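Local atomic coordinates of methyl-accepting chemotaxis protein (Vibrio parahaemolyticus, PDB entry 4EXO), a protein that probably senses small molecules in the periplasm through a Cache (PAS-like) domain, which here holds pyruvate, and passes the signal to the chemotaxis machinery. Residues E55-F60 against G141-D146; D88-A93 against Y110-K115; D106-F111 against P123-A128. All coordinates share one frame; numbering follows the deposited sequence.

Contact 1: residues E55-F60 against G141-D146; sequences ESDGYF and GIYIDD. With PYR (pyruvic acid), chain B.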
loop_
_atom_site.group_PDB
_atom_site.type_symbol
_atom_site.label_atom_id
_atom_site.label_comp_id
_atom_site.label_asym_id
_atom_site.label_seq_id
_atom_site.Cartn_x
_atom_site.Cartn_y
_atom_site.Cartn_z
ATOM N N GLU A 55 -5.124 -6.725 -2.253
ATOM C CA GLU A 55 -6.195 -7.727 -2.237
ATOM C C GLU A 55 -5.646 -8.896 -3.062
ATOM O O GLU A 55 -4.552 -8.819 -3.637
ATOM C CB GLU A 55 -7.511 -7.192 -2.822
ATOM C CG GLU A 55 -7.380 -6.658 -4.269
ATOM C CD GLU A 55 -8.709 -6.134 -4.828
ATOM O OE1 GLU A 55 -9.625 -6.955 -5.052
ATOM O OE2 GLU A 55 -8.830 -4.910 -5.048
ATOM N N SER A 56 -6.377 -10.000 -3.103
ATOM C CA SER A 56 -5.900 -11.173 -3.837
ATOM C C SER A 56 -5.532 -10.861 -5.292
ATOM O O SER A 56 -4.519 -11.393 -5.825
ATOM C CB SER A 56 -6.930 -12.306 -3.776
ATOM O OG SER A 56 -6.896 -12.882 -2.472
ATOM N N ASP A 57 -6.281 -9.939 -5.901
ATOM C CA ASP A 57 -6.035 -9.578 -7.309
ATOM C C ASP A 57 -5.182 -8.314 -7.456
ATOM O O ASP A 57 -5.084 -7.773 -8.541
ATOM C CB ASP A 57 -7.372 -9.341 -8.006
ATOM C CG ASP A 57 -8.153 -10.643 -8.211
ATOM O OD1 ASP A 57 -7.530 -11.642 -8.609
ATOM O OD2 ASP A 57 -9.377 -10.655 -7.983
ATOM N N GLY A 58 -4.609 -7.848 -6.357
ATOM C CA GLY A 58 -3.959 -6.534 -6.307
ATOM C C GLY A 58 -2.471 -6.697 -6.089
ATOM O O GLY A 58 -2.036 -6.875 -4.951
ATOM N N TYR A 59 -1.676 -6.616 -7.172
ATOM C CA TYR A 59 -0.254 -6.978 -7.134
ATOM C C TYR A 59 0.556 -6.122 -8.108
ATOM O O TYR A 59 -0.028 -5.410 -8.951
ATOM C CB TYR A 59 -0.084 -8.475 -7.546
ATOM C CG TYR A 59 -0.528 -8.736 -8.991
ATOM C CD1 TYR A 59 0.372 -8.600 -10.051
ATOM C CD2 TYR A 59 -1.866 -9.066 -9.287
ATOM C CE1 TYR A 59 -0.022 -8.828 -11.398
ATOM C CE2 TYR A 59 -2.302 -9.306 -10.626
ATOM C CZ TYR A 59 -1.351 -9.183 -11.674
ATOM O OH TYR A 59 -1.750 -9.400 -12.973
ATOM N N PHE A 60 1.889 -6.203 -7.991
ATOM C CA PHE A 60 2.801 -5.467 -8.874
ATOM C C PHE A 60 3.447 -6.310 -9.973
ATOM O O PHE A 60 3.701 -7.529 -9.793
ATOM C CB PHE A 60 3.943 -4.852 -8.065
ATOM C CG PHE A 60 3.519 -3.732 -7.185
ATOM C CD1 PHE A 60 3.310 -2.455 -7.712
ATOM C CD2 PHE A 60 3.344 -3.945 -5.821
ATOM C CE1 PHE A 60 2.925 -1.389 -6.900
ATOM C CE2 PHE A 60 2.953 -2.879 -4.965
ATOM C CZ PHE A 60 2.727 -1.595 -5.506
ATOM N N GLY A 141 -2.874 -2.692 -10.876
ATOM C CA GLY A 141 -4.166 -2.496 -11.557
ATOM C C GLY A 141 -5.331 -2.943 -10.708
ATOM O O GLY A 141 -5.144 -3.594 -9.673
ATOM N N ILE A 142 -6.531 -2.542 -11.124
ATOM C CA ILE A 142 -7.782 -3.011 -10.507
ATOM C C ILE A 142 -8.625 -3.683 -11.598
ATOM O O ILE A 142 -8.635 -3.213 -12.749
ATOM C CB ILE A 142 -8.534 -1.836 -9.848
ATOM C CG1 ILE A 142 -7.687 -1.264 -8.705
ATOM C CG2 ILE A 142 -9.908 -2.248 -9.341
ATOM C CD1 ILE A 142 -8.321 -0.105 -8.001
ATOM N N TYR A 143 -9.334 -4.758 -11.263
ATOM C CA TYR A 143 -10.142 -5.447 -12.289
ATOM C C TYR A 143 -11.525 -4.806 -12.376
ATOM O O TYR A 143 -12.104 -4.434 -11.369
ATOM C CB TYR A 143 -10.188 -6.962 -12.028
ATOM C CG TYR A 143 -8.808 -7.568 -12.289
ATOM C CD1 TYR A 143 -8.492 -8.105 -13.551
ATOM C CD2 TYR A 143 -7.814 -7.556 -11.315
ATOM C CE1 TYR A 143 -7.235 -8.620 -13.819
ATOM C CE2 TYR A 143 -6.543 -8.069 -11.575
ATOM C CZ TYR A 143 -6.260 -8.602 -12.816
ATOM O OH TYR A 143 -5.005 -9.120 -13.080
ATOM N N ILE A 144 -12.033 -4.615 -13.579
ATOM C CA ILE A 144 -13.268 -3.843 -13.717
ATOM C C ILE A 144 -14.460 -4.692 -14.159
ATOM O O ILE A 144 -15.551 -4.149 -14.409
ATOM C CB ILE A 144 -13.100 -2.604 -14.626
ATOM C CG1 ILE A 144 -12.460 -2.971 -15.963
ATOM C CG2 ILE A 144 -12.226 -1.531 -13.942
ATOM C CD1 ILE A 144 -12.243 -1.756 -16.827
ATOM N N ASP A 145 -14.264 -6.006 -14.235
ATOM C CA ASP A 145 -15.358 -6.920 -14.615
ATOM C C ASP A 145 -16.672 -6.720 -13.833
ATOM O O ASP A 145 -17.749 -6.977 -14.388
ATOM C CB ASP A 145 -14.936 -8.409 -14.712
ATOM C CG ASP A 145 -14.055 -8.889 -13.543
ATOM O OD1 ASP A 145 -13.482 -8.083 -12.768
ATOM O OD2 ASP A 145 -13.921 -10.127 -13.419
ATOM N N ASP A 146 -16.593 -6.275 -12.575
ATOM C CA ASP A 146 -17.759 -5.637 -11.913
ATOM C C ASP A 146 -18.235 -4.366 -12.689
ATOM O O ASP A 146 -18.210 -3.225 -12.197
ATOM C CB ASP A 146 -17.514 -5.357 -10.405
ATOM C CG ASP A 146 -16.087 -4.915 -10.103
ATOM O OD1 ASP A 146 -15.662 -3.873 -10.658
ATOM O OD2 ASP A 146 -15.389 -5.606 -9.315
HETATM C C PYR B . -0.149 -7.502 -15.559
HETATM O O PYR B . -1.290 -6.847 -15.584
HETATM O OXT PYR B . 0.023 -8.444 -14.652
HETATM C CA PYR B . 0.877 -7.219 -16.489
HETATM O O3 PYR B . 1.953 -7.907 -16.389
HETATM C CB PYR B . 0.767 -6.186 -17.604
HETATM O O HOH W 1 -3.444 -5.846 -9.584
HETATM O O HOH W 2 -7.008 -5.377 -8.187
#
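Asp57 packs its CB and its carbonyl O against the Tyr143 ring: CB lies 3.8 Å from CD2 of Tyr143, and the O comes in at the ring edge, near its plane, 3.4 Å from CE2. With CG of Tyr143 anti to its carbonyl carbon (chi1 -69°), the ring is carried over to the type I beta turn Glu55-Gly58. The carboxylate of Asp57 takes no part in this packing; its OD2 is hydrogen-bonded to Thr117.

Water supplies the polar link. One molecule donates to Asp57 O at 2.7 Å and to Gly141 O at 2.8 Å and accepts from Tyr59 N, so a single solvent site joins three backbone groups. A second water donates to Gly141 O and, weakly, to Asp57 O.

The two phenols cross at about a right angle, with Tyr59 OH and Tyr143 OH 3.3 Å apart. Tyr59 binds pyruvate directly, its OH donating to OXT at 2.6 Å; Tyr143 stands one shell behind, its OH bonded to Lys124 NZ and His114 O. The loop thus forms part of the pyruvate pocket of the single Cache domain. Packing and the two waters join this loop, between helix 42-51 and strand 61-63, to the end of strand 136-143; Trp113 and Lys115 of strand 108-115 touch Tyr59, Asp57 and Tyr143, and helix 2-28 lies against Ile142.

Contact 2: residues D88-A93 against Y110-K115; sequences DENGVA and YFSWHK. With PYR (pyruvic acid), chain B.
Asp88 OD1 is gripped by two backbone N-H groups, Asn90 N at 2.8 Å and Val92 N at 2.9 Å, which reach it from opposite faces of the carboxylate plane, each more than 50° out of it. The bond from Asn90, two residues on, makes an Asx turn, set within the type I beta turn Asp88-Gly91. The other oxygen crosses the contact: Ser112 N donates to Asp88 OD2 at 2.9 Å, nearly straight at 165°, on the anti side. Asp88 CG sits between its backbone N and carbonyl carbon (chi1 73°), which puts the carboxylate between loop and strand; the bonds to OD1 and OD2 then fix its rotation.

Carbon packing surrounds the bond. OD2 also lies 3.4 Å from Phe111 CA, and Val92 CG1 comes within 4.1 Å of Phe111 CB, the two side chains crossing at about a right angle. At the margin, a water is hydrogen-bonded to Ser112 OG at 2.8 Å and donates weakly to Glu89 OE1.

Toward the ligand, Phe111 presents its ring edge to pyruvate O, and Trp113 lays one face against pyruvate, whose C is 3.3 Å above the indole plane, offset toward the rim. The chemistry implies that one carboxylate both shapes the loop and anchors it to a strand of the Cache-domain pocket; three N-H donors would probably favour its charged form.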
loop_
_atom_site.group_PDB
_atom_site.type_symbol
_atom_site.label_atom_id
_atom_site.label_comp_id
_atom_site.label_asym_id
_atom_site.label_seq_id
_atom_site.Cartn_x
_atom_site.Cartn_y
_atom_site.Cartn_z
ATOM N N ASP A 88 -3.516 -8.199 -25.877
ATOM C CA ASP A 88 -4.611 -8.895 -25.177
ATOM C C ASP A 88 -5.647 -9.417 -26.194
ATOM O O ASP A 88 -5.427 -9.324 -27.423
ATOM C CB ASP A 88 -5.219 -8.060 -24.048
ATOM C CG ASP A 88 -6.093 -6.878 -24.557
ATOM O OD1 ASP A 88 -6.410 -6.795 -25.790
ATOM O OD2 ASP A 88 -6.489 -6.056 -23.706
ATOM N N GLU A 89 -6.750 -9.985 -25.691
ATOM C CA GLU A 89 -7.774 -10.589 -26.559
ATOM C C GLU A 89 -8.486 -9.561 -27.454
ATOM O O GLU A 89 -9.129 -9.957 -28.426
ATOM C CB GLU A 89 -8.834 -11.334 -25.721
ATOM C CG GLU A 89 -9.712 -10.396 -24.898
ATOM C CD GLU A 89 -10.544 -11.122 -23.864
ATOM O OE1 GLU A 89 -9.953 -11.655 -22.900
ATOM O OE2 GLU A 89 -11.795 -11.133 -24.016
ATOM N N ASN A 90 -8.363 -8.263 -27.126
ATOM C CA ASN A 90 -8.983 -7.175 -27.914
ATOM C C ASN A 90 -7.978 -6.437 -28.785
ATOM O O ASN A 90 -8.291 -5.387 -29.363
ATOM C CB ASN A 90 -9.740 -6.184 -27.017
ATOM C CG ASN A 90 -10.838 -6.858 -26.240
ATOM O OD1 ASN A 90 -11.576 -7.680 -26.805
ATOM N ND2 ASN A 90 -10.915 -6.588 -24.932
ATOM N N GLY A 91 -6.773 -6.972 -28.846
ATOM C CA GLY A 91 -5.694 -6.409 -29.664
ATOM C C GLY A 91 -5.028 -5.198 -29.038
ATOM O O GLY A 91 -4.383 -4.416 -29.756
ATOM N N VAL A 92 -5.176 -5.017 -27.721
ATOM C CA VAL A 92 -4.472 -3.914 -27.024
ATOM C C VAL A 92 -2.999 -4.321 -26.833
ATOM O O VAL A 92 -2.730 -5.395 -26.280
ATOM C CB VAL A 92 -5.090 -3.551 -25.640
ATOM C CG1 VAL A 92 -4.162 -2.470 -24.884
ATOM C CG2 VAL A 92 -6.491 -2.992 -25.780
ATOM N N ALA A 93 -2.050 -3.491 -27.300
ATOM C CA ALA A 93 -0.636 -3.757 -27.069
ATOM C C ALA A 93 -0.325 -3.335 -25.645
ATOM O O ALA A 93 -0.023 -2.162 -25.346
ATOM C CB ALA A 93 0.269 -3.028 -28.093
ATOM N N TYR A 110 -6.321 0.778 -20.129
ATOM C CA TYR A 110 -7.323 -0.311 -20.023
ATOM C C TYR A 110 -6.847 -1.491 -20.892
ATOM O O TYR A 110 -6.406 -1.299 -22.032
ATOM C CB TYR A 110 -8.702 0.137 -20.540
ATOM C CG TYR A 110 -9.461 1.067 -19.651
ATOM C CD1 TYR A 110 -10.273 0.566 -18.624
ATOM C CD2 TYR A 110 -9.378 2.463 -19.817
ATOM C CE1 TYR A 110 -10.996 1.425 -17.790
ATOM C CE2 TYR A 110 -10.100 3.327 -18.991
ATOM C CZ TYR A 110 -10.911 2.786 -17.985
ATOM O OH TYR A 110 -11.632 3.593 -17.150
ATOM N N PHE A 111 -6.934 -2.718 -20.362
ATOM C CA PHE A 111 -6.560 -3.925 -21.103
ATOM C C PHE A 111 -7.114 -5.108 -20.319
ATOM O O PHE A 111 -7.588 -4.930 -19.213
ATOM C CB PHE A 111 -5.029 -4.070 -21.250
ATOM C CG PHE A 111 -4.260 -4.095 -19.935
ATOM C CD1 PHE A 111 -3.876 -5.322 -19.362
ATOM C CD2 PHE A 111 -3.871 -2.889 -19.295
ATOM C CE1 PHE A 111 -3.111 -5.355 -18.151
ATOM C CE2 PHE A 111 -3.144 -2.903 -18.095
ATOM C CZ PHE A 111 -2.759 -4.139 -17.504
ATOM N N SER A 112 -7.064 -6.297 -20.915
ATOM C CA SER A 112 -7.446 -7.543 -20.226
ATOM C C SER A 112 -6.185 -8.319 -19.902
ATOM O O SER A 112 -5.209 -8.277 -20.652
ATOM C CB SER A 112 -8.365 -8.394 -21.094
ATOM O OG SER A 112 -9.639 -7.783 -21.175
ATOM N N TRP A 113 -6.215 -9.002 -18.760
ATOM C CA TRP A 113 -5.092 -9.770 -18.273
ATOM C C TRP A 113 -5.639 -10.884 -17.367
ATOM O O TRP A 113 -6.766 -10.795 -16.823
ATOM C CB TRP A 113 -4.117 -8.872 -17.484
ATOM C CG TRP A 113 -2.756 -9.494 -17.332
ATOM C CD1 TRP A 113 -2.329 -10.309 -16.298
ATOM C CD2 TRP A 113 -1.648 -9.378 -18.237
ATOM N NE1 TRP A 113 -1.029 -10.703 -16.525
ATOM C CE2 TRP A 113 -0.579 -10.127 -17.690
ATOM C CE3 TRP A 113 -1.454 -8.689 -19.460
ATOM C CZ2 TRP A 113 0.666 -10.247 -18.324
ATOM C CZ3 TRP A 113 -0.199 -8.800 -20.088
ATOM C CH2 TRP A 113 0.846 -9.558 -19.511
ATOM N N HIS A 114 -4.827 -11.916 -17.180
ATOM C CA HIS A 114 -5.114 -12.942 -16.170
ATOM C C HIS A 114 -5.538 -12.265 -14.852
ATOM O O HIS A 114 -4.878 -11.348 -14.362
ATOM C CB HIS A 114 -3.856 -13.770 -15.946
ATOM C CG HIS A 114 -3.939 -14.722 -14.784
ATOM N ND1 HIS A 114 -3.454 -14.409 -13.531
ATOM C CD2 HIS A 114 -4.373 -16.002 -14.713
ATOM C CE1 HIS A 114 -3.607 -15.450 -12.729
ATOM N NE2 HIS A 114 -4.146 -16.439 -13.430
ATOM N N LYS A 115 -6.641 -12.733 -14.281
ATOM C CA LYS A 115 -7.105 -12.260 -12.985
ATOM C C LYS A 115 -6.932 -13.419 -11.961
ATOM O O LYS A 115 -7.569 -14.469 -12.113
ATOM C CB LYS A 115 -8.590 -11.892 -13.098
ATOM C CG LYS A 115 -9.225 -11.422 -11.788
ATOM C CD LYS A 115 -10.678 -10.960 -12.025
ATOM C CE LYS A 115 -11.322 -10.507 -10.724
ATOM N NZ LYS A 115 -12.741 -10.023 -10.906
HETATM C C PYR B . -0.149 -7.502 -15.559
HETATM O O PYR B . -1.290 -6.847 -15.584
HETATM O OXT PYR B . 0.023 -8.444 -14.652
HETATM C CA PYR B . 0.877 -7.219 -16.489
HETATM O O3 PYR B . 1.953 -7.907 -16.389
HETATM C CB PYR B . 0.767 -6.186 -17.604
HETATM O O HOH W 3 -11.336 -10.015 -20.683
#

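Contact 3: residues D106-F111 against P123-A128; sequences DGFLYF and PKLGYA. With PYR (pyruvic acid), chain B.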
loop_
_atom_site.group_PDB
_atom_site.type_symbol
_atom_site.label_atom_id
_atom_site.label_comp_id
_atom_site.label_asym_id
_atom_site.label_seq_id
_atom_site.Cartn_x
_atom_site.Cartn_y
_atom_site.Cartn_z
ATOM N N ASP A 106 -0.551 9.648 -18.819
ATOM C CA ASP A 106 -1.049 9.746 -17.437
ATOM C C ASP A 106 -0.919 8.477 -16.590
ATOM O O ASP A 106 -1.425 8.425 -15.470
ATOM C CB ASP A 106 -2.477 10.272 -17.405
ATOM C CG ASP A 106 -3.506 9.243 -17.880
ATOM O OD1 ASP A 106 -3.139 8.100 -18.263
ATOM O OD2 ASP A 106 -4.705 9.596 -17.867
ATOM N N GLY A 107 -0.251 7.474 -17.127
ATOM C CA GLY A 107 0.062 6.259 -16.358
ATOM C C GLY A 107 -0.975 5.154 -16.522
ATOM O O GLY A 107 -0.689 3.995 -16.182
ATOM N N PHE A 108 -2.159 5.492 -17.042
ATOM C CA PHE A 108 -3.300 4.553 -17.039
ATOM C C PHE A 108 -3.452 3.873 -18.391
ATOM O O PHE A 108 -3.188 4.477 -19.455
ATOM C CB PHE A 108 -4.628 5.244 -16.663
ATOM C CG PHE A 108 -4.695 5.679 -15.211
ATOM C CD1 PHE A 108 -4.971 4.755 -14.202
ATOM C CD2 PHE A 108 -4.442 6.998 -14.864
ATOM C CE1 PHE A 108 -5.000 5.156 -12.866
ATOM C CE2 PHE A 108 -4.467 7.414 -13.552
ATOM C CZ PHE A 108 -4.740 6.493 -12.548
ATOM N N LEU A 109 -3.896 2.613 -18.355
ATOM C CA LEU A 109 -4.199 1.876 -19.579
ATOM C C LEU A 109 -5.278 0.840 -19.279
ATOM O O LEU A 109 -5.144 0.088 -18.297
ATOM C CB LEU A 109 -2.959 1.155 -20.114
ATOM C CG LEU A 109 -3.141 0.496 -21.494
ATOM C CD1 LEU A 109 -3.238 1.570 -22.661
ATOM C CD2 LEU A 109 -2.025 -0.559 -21.792
ATOM N N TYR A 110 -6.321 0.778 -20.129
ATOM C CA TYR A 110 -7.323 -0.311 -20.023
ATOM C C TYR A 110 -6.847 -1.491 -20.892
ATOM O O TYR A 110 -6.406 -1.299 -22.032
ATOM C CB TYR A 110 -8.702 0.137 -20.540
ATOM C CG TYR A 110 -9.461 1.067 -19.651
ATOM C CD1 TYR A 110 -10.273 0.566 -18.624
ATOM C CD2 TYR A 110 -9.378 2.463 -19.817
ATOM C CE1 TYR A 110 -10.996 1.425 -17.790
ATOM C CE2 TYR A 110 -10.100 3.327 -18.991
ATOM C CZ TYR A 110 -10.911 2.786 -17.985
ATOM O OH TYR A 110 -11.632 3.593 -17.150
ATOM N N PHE A 111 -6.934 -2.718 -20.362
ATOM C CA PHE A 111 -6.560 -3.925 -21.103
ATOM C C PHE A 111 -7.114 -5.108 -20.319
ATOM O O PHE A 111 -7.588 -4.930 -19.213
ATOM C CB PHE A 111 -5.029 -4.070 -21.250
ATOM C CG PHE A 111 -4.260 -4.095 -19.935
ATOM C CD1 PHE A 111 -3.876 -5.322 -19.362
ATOM C CD2 PHE A 111 -3.871 -2.889 -19.295
ATOM C CE1 PHE A 111 -3.111 -5.355 -18.151
ATOM C CE2 PHE A 111 -3.144 -2.903 -18.095
ATOM C CZ PHE A 111 -2.759 -4.139 -17.504
ATOM N N PRO A 123 -11.218 -7.914 -17.807
ATOM C CA PRO A 123 -10.865 -6.505 -18.034
ATOM C C PRO A 123 -10.263 -5.844 -16.802
ATOM O O PRO A 123 -10.757 -6.036 -15.668
ATOM C CB PRO A 123 -12.188 -5.842 -18.445
ATOM C CG PRO A 123 -13.264 -6.785 -18.036
ATOM C CD PRO A 123 -12.657 -8.180 -18.029
ATOM N N LYS A 124 -9.227 -5.038 -17.039
ATOM C CA LYS A 124 -8.439 -4.431 -15.967
ATOM C C LYS A 124 -8.187 -2.960 -16.292
ATOM O O LYS A 124 -8.194 -2.553 -17.469
ATOM C CB LYS A 124 -7.082 -5.181 -15.933
ATOM C CG LYS A 124 -6.118 -4.847 -14.818
ATOM C CD LYS A 124 -4.943 -5.854 -14.853
ATOM C CE LYS A 124 -3.987 -5.673 -13.646
ATOM N NZ LYS A 124 -2.948 -6.783 -13.586
ATOM N N LEU A 125 -7.948 -2.168 -15.247
ATOM C CA LEU A 125 -7.411 -0.825 -15.429
ATOM C C LEU A 125 -6.038 -0.794 -14.767
ATOM O O LEU A 125 -5.937 -0.928 -13.569
ATOM C CB LEU A 125 -8.333 0.235 -14.831
ATOM C CG LEU A 125 -7.760 1.679 -14.777
ATOM C CD1 LEU A 125 -7.425 2.165 -16.203
ATOM C CD2 LEU A 125 -8.779 2.599 -14.113
ATOM N N GLY A 126 -4.991 -0.651 -15.568
ATOM C CA GLY A 126 -3.620 -0.643 -15.048
ATOM C C GLY A 126 -3.125 0.758 -14.808
ATOM O O GLY A 126 -3.641 1.713 -15.391
ATOM N N TYR A 127 -2.151 0.883 -13.921
ATOM C CA TYR A 127 -1.550 2.167 -13.587
ATOM C C TYR A 127 -0.046 1.897 -13.394
ATOM O O TYR A 127 0.339 0.990 -12.669
ATOM C CB TYR A 127 -2.182 2.815 -12.333
ATOM C CG TYR A 127 -1.431 4.100 -12.000
ATOM C CD1 TYR A 127 -1.509 5.199 -12.850
ATOM C CD2 TYR A 127 -0.562 4.155 -10.908
ATOM C CE1 TYR A 127 -0.770 6.366 -12.587
ATOM C CE2 TYR A 127 0.171 5.321 -10.623
ATOM C CZ TYR A 127 0.059 6.411 -11.485
ATOM O OH TYR A 127 0.752 7.561 -11.234
ATOM N N ALA A 128 0.795 2.642 -14.109
ATOM C CA ALA A 128 2.247 2.468 -14.064
ATOM C C ALA A 128 3.028 3.807 -13.890
ATOM O O ALA A 128 2.594 4.901 -14.386
ATOM C CB ALA A 128 2.725 1.686 -15.328
HETATM C C PYR B . -0.149 -7.502 -15.559
HETATM O O PYR B . -1.290 -6.847 -15.584
HETATM O OXT PYR B . 0.023 -8.444 -14.652
HETATM C CA PYR B . 0.877 -7.219 -16.489
HETATM O O3 PYR B . 1.953 -7.907 -16.389
HETATM C CB PYR B . 0.767 -6.186 -17.604
#
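Tyr127 sets its CD1 over the centre of the Phe108 ring, 3.4 Å above the plane, with the two ring planes at 40°. Its CG is anti to the backbone N (chi1 176°), which extends the ring across to the segment 106-111, where its edge meets Asp106 O. The hydroxyl of Tyr127 is held by Glu129 and Lys19.

On the same face of the sheet, Leu125 aims its CD1 methyl at Tyr110. This is a CH-pi contact, 3.8 Å from CD1 to the ring centroid and only 4° off the normal. The same methyl touches Phe108 CD1, so it bridges two aromatics.

On the other face, Lys124 runs extended beside Phe111, both pointing the same way. Its CD is 3.8 Å from Phe111 CE1, and its NZ donates to pyruvate O at 2.6 Å. Phe111 CE2 packs directly on Gly126 CA.

Between the two layers, five backbone bonds join the segments, both Leu109-Gly126 and Phe111-Lys124 being bonded in each direction. This antiparallel hairpin belongs to the five-stranded sheet of the Cache (PAS-like) domain, with strand 108-115 at its edge within this chain; helix 2-28 packs on the Phe108-Tyr110 face, helix 94-104 on the Leu109-Phe111 face.

From the N terminus, helix 2-28 and the short helices lead to residues 55-60, the first half of contact 1, whose partner 141-146 ends the chain. Contact 1 therefore closes the widest loop, with the other two nested inside. Contact 2 closes a loop that carries helix 94-104; contact 3 starts before that loop has closed, so the two overlap on strand 108-115, sharing Tyr110 and Phe111, and neither nests in the other. Strand 120-131 continues into its neighbour 136-143, where backbone bonds Ile142-Leu125 and Ile144-Pro123 join contacts 3 and 1. The Asp145-Lys115 salt bridge ties contact 1 to contact 2. All three converge on pyruvate.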